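Local atomic coordinates of glutathione S-transferase omega-like 2 (Saccharomyces cerevisiae, PDB entry 5LKB), a protein that reduces dehydroascorbate, beta-hydroxyethyl disulfide and dimethylarsinic acid with glutathione as a one-cysteine thiol transferase of the glutathione transferase superfamily. Residues V17-S25 and I169-I180. Residues are numbered along the deposited sequence; the frame is centred on the assembly and turned at random. Where two conformers were deposited one is given.
Sequences VSSFRETIS and IVNNESSEIIRI
Phe20 and Val170 bury the most surface, with Asn172 and Ile180 next, where the N-terminal segment 17-25 lies along the end of the edge strand and the start of the following helix in the thioredoxin-like glutathione-binding domain. Phe20 lays one ring face on Ile169: the CH-pi contact puts Ile169 CB 3.9 Å from the ring centroid, 16° off its normal. Asn172 comes to the ring edge with its amide plane 83° to the ring. It holds the Phe20 backbone twice, since Phe20 N donates to Asn172 OD1 from above the carbonyl plane and Asn172 N returns a bond to Phe20 O. Its ND2 turns to Tyr145 and to a water that also takes Ser19 N. Val170 and Asn171 both face Leu161, a classic beta bulge; Val170 O accepts from Glu22 N at 3.1 Å, while its CG1 packs against Ile24 CG1. Ile180 CD1 lies 3.6 Å from Glu22 O.

Toward the helix, Arg21, bent at chi2 and chi3, grips Glu176 side-on, NE to OE1 and NH2 to OE2, each 2.8 Å. Both carboxylate oxygens are met from above their plane, although they lie nearly in the guanidinium plane. OE1 also accepts from Asn171 ND2 (3.1 Å), on the face opposite Arg21 NE. With Glu176 cut back to alanine, the Arg21 guanidinium is likely to lose its charge partner and Asn171 ND2 one acceptor. Glu173, a glutathione-binding residue, caps the helix by accepting from Ser175 N through OE2; its OE1 takes a water bound to Ser18 N. Between these ends, Asn171 ND2 reaches Glu22 O at 2.9 Å, in the carbonyl plane and on a lone pair.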
loop_
_atom_site.group_PDB
_atom_site.type_symbol
_atom_site.label_atom_id
_atom_site.label_comp_id
_atom_site.label_asym_id
_atom_site.label_seq_id
_atom_site.Cartn_x
_atom_site.Cartn_y
_atom_site.Cartn_z
ATOM N N VAL A 17 -21.189 11.427 -17.097
ATOM C CA VAL A 17 -22.287 12.132 -16.460
ATOM C C VAL A 17 -23.456 11.164 -16.356
ATOM O O VAL A 17 -23.788 10.442 -17.313
ATOM C CB VAL A 17 -22.645 13.378 -17.292
ATOM C CG1 VAL A 17 -23.894 14.021 -16.774
ATOM C CG2 VAL A 17 -21.504 14.417 -17.249
ATOM N N SER A 18 -24.087 11.133 -15.181
ATOM C CA SER A 18 -25.251 10.282 -14.994
ATOM C C SER A 18 -26.441 10.802 -15.795
ATOM O O SER A 18 -26.704 12.009 -15.842
ATOM C CB SER A 18 -25.662 10.289 -13.540
ATOM O OG SER A 18 -24.598 9.826 -12.744
ATOM N N SER A 19 -27.194 9.855 -16.350
ATOM C CA SER A 19 -28.245 10.147 -17.309
ATOM C C SER A 19 -29.614 10.311 -16.694
ATOM O O SER A 19 -30.452 10.958 -17.326
ATOM C CB SER A 19 -28.367 9.012 -18.313
ATOM O OG SER A 19 -27.115 8.797 -18.893
ATOM N N PHE A 20 -29.900 9.787 -15.509
ATOM C CA PHE A 20 -31.249 9.807 -14.947
ATOM C C PHE A 20 -31.245 10.807 -13.802
ATOM O O PHE A 20 -30.626 10.577 -12.758
ATOM C CB PHE A 20 -31.727 8.431 -14.504
ATOM C CG PHE A 20 -31.784 7.437 -15.612
ATOM C CD1 PHE A 20 -30.672 6.680 -15.931
ATOM C CD2 PHE A 20 -32.941 7.280 -16.368
ATOM C CE1 PHE A 20 -30.713 5.752 -16.958
ATOM C CE2 PHE A 20 -32.982 6.381 -17.417
ATOM C CZ PHE A 20 -31.852 5.611 -17.713
ATOM N N ARG A 21 -31.979 11.897 -13.949
ATOM C CA ARG A 21 -31.811 13.041 -13.089
ATOM C C ARG A 21 -33.139 13.615 -12.604
ATOM O O ARG A 21 -33.178 14.757 -12.126
ATOM C CB ARG A 21 -31.026 14.106 -13.855
ATOM C CG ARG A 21 -29.709 13.548 -14.448
ATOM C CD ARG A 21 -28.646 13.053 -13.403
ATOM N NE ARG A 21 -28.127 14.198 -12.644
ATOM C CZ ARG A 21 -27.019 14.883 -12.938
ATOM N NH1 ARG A 21 -26.277 14.559 -13.987
ATOM N NH2 ARG A 21 -26.667 15.936 -12.229
ATOM N N GLU A 22 -34.158 12.783 -12.583
ATOM C CA GLU A 22 -35.484 13.231 -12.150
ATOM C C GLU A 22 -35.632 13.221 -10.634
ATOM O O GLU A 22 -34.731 12.799 -9.881
ATOM C CB GLU A 22 -36.588 12.458 -12.864
ATOM C CG GLU A 22 -36.939 13.146 -14.247
ATOM C CD GLU A 22 -37.983 14.240 -14.122
ATOM O OE1 GLU A 22 -38.347 14.565 -12.982
ATOM O OE2 GLU A 22 -38.384 14.759 -15.212
ATOM N N THR A 23 -36.758 13.722 -10.152
ATOM C CA THR A 23 -37.019 13.846 -8.728
ATOM C C THR A 23 -38.380 13.250 -8.414
ATOM O O THR A 23 -39.083 12.773 -9.304
ATOM C CB THR A 23 -36.896 15.292 -8.244
ATOM O OG1 THR A 23 -36.835 15.290 -6.811
ATOM C CG2 THR A 23 -38.081 16.176 -8.748
ATOM N N ILE A 24 -38.675 13.200 -7.126
ATOM C CA ILE A 24 -39.918 12.657 -6.580
ATOM C C ILE A 24 -40.536 13.758 -5.735
ATOM O O ILE A 24 -39.860 14.345 -4.885
ATOM C CB ILE A 24 -39.655 11.411 -5.708
ATOM C CG1 ILE A 24 -38.998 10.303 -6.506
ATOM C CG2 ILE A 24 -40.993 10.916 -5.067
ATOM C CD1 ILE A 24 -38.606 9.145 -5.652
ATOM N N SER A 25 -41.821 14.102 -5.994
ATOM C CA SER A 25 -42.444 15.140 -5.168
ATOM C C SER A 25 -43.952 15.032 -5.313
ATOM O O SER A 25 -44.449 14.374 -6.223
ATOM C CB SER A 25 -41.991 16.570 -5.530
ATOM O OG SER A 25 -42.453 16.955 -6.829
ATOM N N ILE A 169 -35.919 4.172 -14.153
ATOM C CA ILE A 169 -34.968 4.753 -13.229
ATOM C C ILE A 169 -35.336 6.210 -13.011
ATOM O O ILE A 169 -35.317 7.008 -13.961
ATOM C CB ILE A 169 -33.560 4.621 -13.804
ATOM C CG1 ILE A 169 -33.247 3.157 -14.027
ATOM C CG2 ILE A 169 -32.546 5.320 -12.912
ATOM C CD1 ILE A 169 -31.838 2.935 -14.504
ATOM N N VAL A 170 -35.665 6.554 -11.768
ATOM C CA VAL A 170 -35.955 7.940 -11.406
ATOM C C VAL A 170 -34.683 8.752 -11.468
ATOM O O VAL A 170 -34.598 9.801 -12.115
ATOM C CB VAL A 170 -36.622 8.034 -10.013
ATOM C CG1 VAL A 170 -36.801 9.513 -9.570
ATOM C CG2 VAL A 170 -37.965 7.243 -9.991
ATOM N N ASN A 171 -33.637 8.249 -10.807
ATOM C CA ASN A 171 -32.428 9.033 -10.630
ATOM C C ASN A 171 -31.312 8.030 -10.360
ATOM O O ASN A 171 -31.500 7.118 -9.542
ATOM C CB ASN A 171 -32.563 10.013 -9.500
ATOM C CG ASN A 171 -31.527 11.078 -9.504
ATOM O OD1 ASN A 171 -30.337 10.773 -9.277
ATOM N ND2 ASN A 171 -31.905 12.337 -9.691
ATOM N N ASN A 172 -30.169 8.188 -11.060
ATOM C CA ASN A 172 -28.965 7.391 -10.806
ATOM C C ASN A 172 -27.771 8.278 -10.497
ATOM O O ASN A 172 -26.612 7.840 -10.646
ATOM C CB ASN A 172 -28.718 6.373 -11.909
ATOM C CG ASN A 172 -28.172 6.989 -13.160
ATOM O OD1 ASN A 172 -28.359 8.221 -13.386
ATOM N ND2 ASN A 172 -27.490 6.159 -14.005
ATOM N N GLU A 173 -27.998 9.446 -9.942
ATOM C CA GLU A 173 -26.948 10.359 -9.494
ATOM C C GLU A 173 -26.975 10.400 -7.976
ATOM O O GLU A 173 -27.872 10.957 -7.367
ATOM C CB GLU A 173 -27.134 11.731 -10.158
ATOM C CG GLU A 173 -26.277 12.829 -9.630
ATOM C CD GLU A 173 -24.795 12.402 -9.578
ATOM O OE1 GLU A 173 -24.273 11.910 -10.612
ATOM O OE2 GLU A 173 -24.156 12.569 -8.512
ATOM N N SER A 174 -25.905 9.892 -7.334
ATOM C CA SER A 174 -25.966 9.766 -5.882
ATOM C C SER A 174 -26.146 11.126 -5.198
ATOM O O SER A 174 -26.734 11.201 -4.114
ATOM C CB SER A 174 -24.708 9.033 -5.336
ATOM O OG SER A 174 -23.521 9.830 -5.480
ATOM N N SER A 175 -25.593 12.206 -5.769
ATOM C CA SER A 175 -25.648 13.496 -5.105
ATOM C C SER A 175 -27.086 14.009 -5.089
ATOM O O SER A 175 -27.416 14.809 -4.202
ATOM C CB SER A 175 -24.748 14.515 -5.815
ATOM O OG SER A 175 -25.179 14.802 -7.145
ATOM N N GLU A 176 -27.910 13.546 -6.052
ATOM C CA GLU A 176 -29.310 13.998 -6.144
ATOM C C GLU A 176 -30.191 13.034 -5.374
ATOM O O GLU A 176 -31.147 13.452 -4.718
ATOM C CB GLU A 176 -29.734 14.088 -7.600
ATOM C CG GLU A 176 -29.092 15.313 -8.278
ATOM C CD GLU A 176 -29.244 15.345 -9.793
ATOM O OE1 GLU A 176 -29.763 14.399 -10.413
ATOM O OE2 GLU A 176 -28.800 16.335 -10.415
ATOM N N ILE A 177 -29.904 11.728 -5.456
ATOM C CA ILE A 177 -30.695 10.782 -4.644
ATOM C C ILE A 177 -30.674 11.186 -3.174
ATOM O O ILE A 177 -31.700 11.143 -2.491
ATOM C CB ILE A 177 -30.219 9.331 -4.864
ATOM C CG1 ILE A 177 -30.490 8.861 -6.292
ATOM C CG2 ILE A 177 -30.830 8.357 -3.831
ATOM C CD1 ILE A 177 -29.693 7.577 -6.685
ATOM N N ILE A 178 -29.518 11.589 -2.635
ATOM C CA ILE A 178 -29.496 11.954 -1.222
ATOM C C ILE A 178 -30.275 13.248 -0.930
ATOM O O ILE A 178 -30.742 13.446 0.197
ATOM C CB ILE A 178 -28.031 11.954 -0.698
ATOM C CG1 ILE A 178 -27.201 13.052 -1.377
ATOM C CG2 ILE A 178 -27.468 10.558 -0.794
ATOM C CD1 ILE A 178 -25.694 13.012 -0.933
ATOM N N ARG A 179 -30.417 14.121 -1.928
ATOM C CA ARG A 179 -31.274 15.289 -1.769
ATOM C C ARG A 179 -32.729 14.855 -1.786
ATOM O O ARG A 179 -33.537 15.330 -0.972
ATOM C CB ARG A 179 -30.967 16.287 -2.890
ATOM C CG ARG A 179 -29.655 17.063 -2.737
ATOM C CD ARG A 179 -29.598 17.929 -1.481
ATOM N NE ARG A 179 -28.240 18.426 -1.185
ATOM C CZ ARG A 179 -27.699 19.530 -1.658
ATOM N NH1 ARG A 179 -28.413 20.333 -2.478
ATOM N NH2 ARG A 179 -26.463 19.876 -1.309
ATOM N N ILE A 180 -33.076 13.916 -2.665
ATOM C CA ILE A 180 -34.461 13.407 -2.655
ATOM C C ILE A 180 -34.801 12.814 -1.295
ATOM O O ILE A 180 -35.853 13.118 -0.696
ATOM C CB ILE A 180 -34.673 12.414 -3.800
ATOM C CG1 ILE A 180 -34.481 13.071 -5.162
ATOM C CG2 ILE A 180 -36.084 11.753 -3.744
ATOM C CD1 ILE A 180 -34.486 12.076 -6.358
HETATM O O HOH W 1 -23.372 13.083 -13.021
HETATM O O HOH W 2 -25.969 7.168 -16.256
#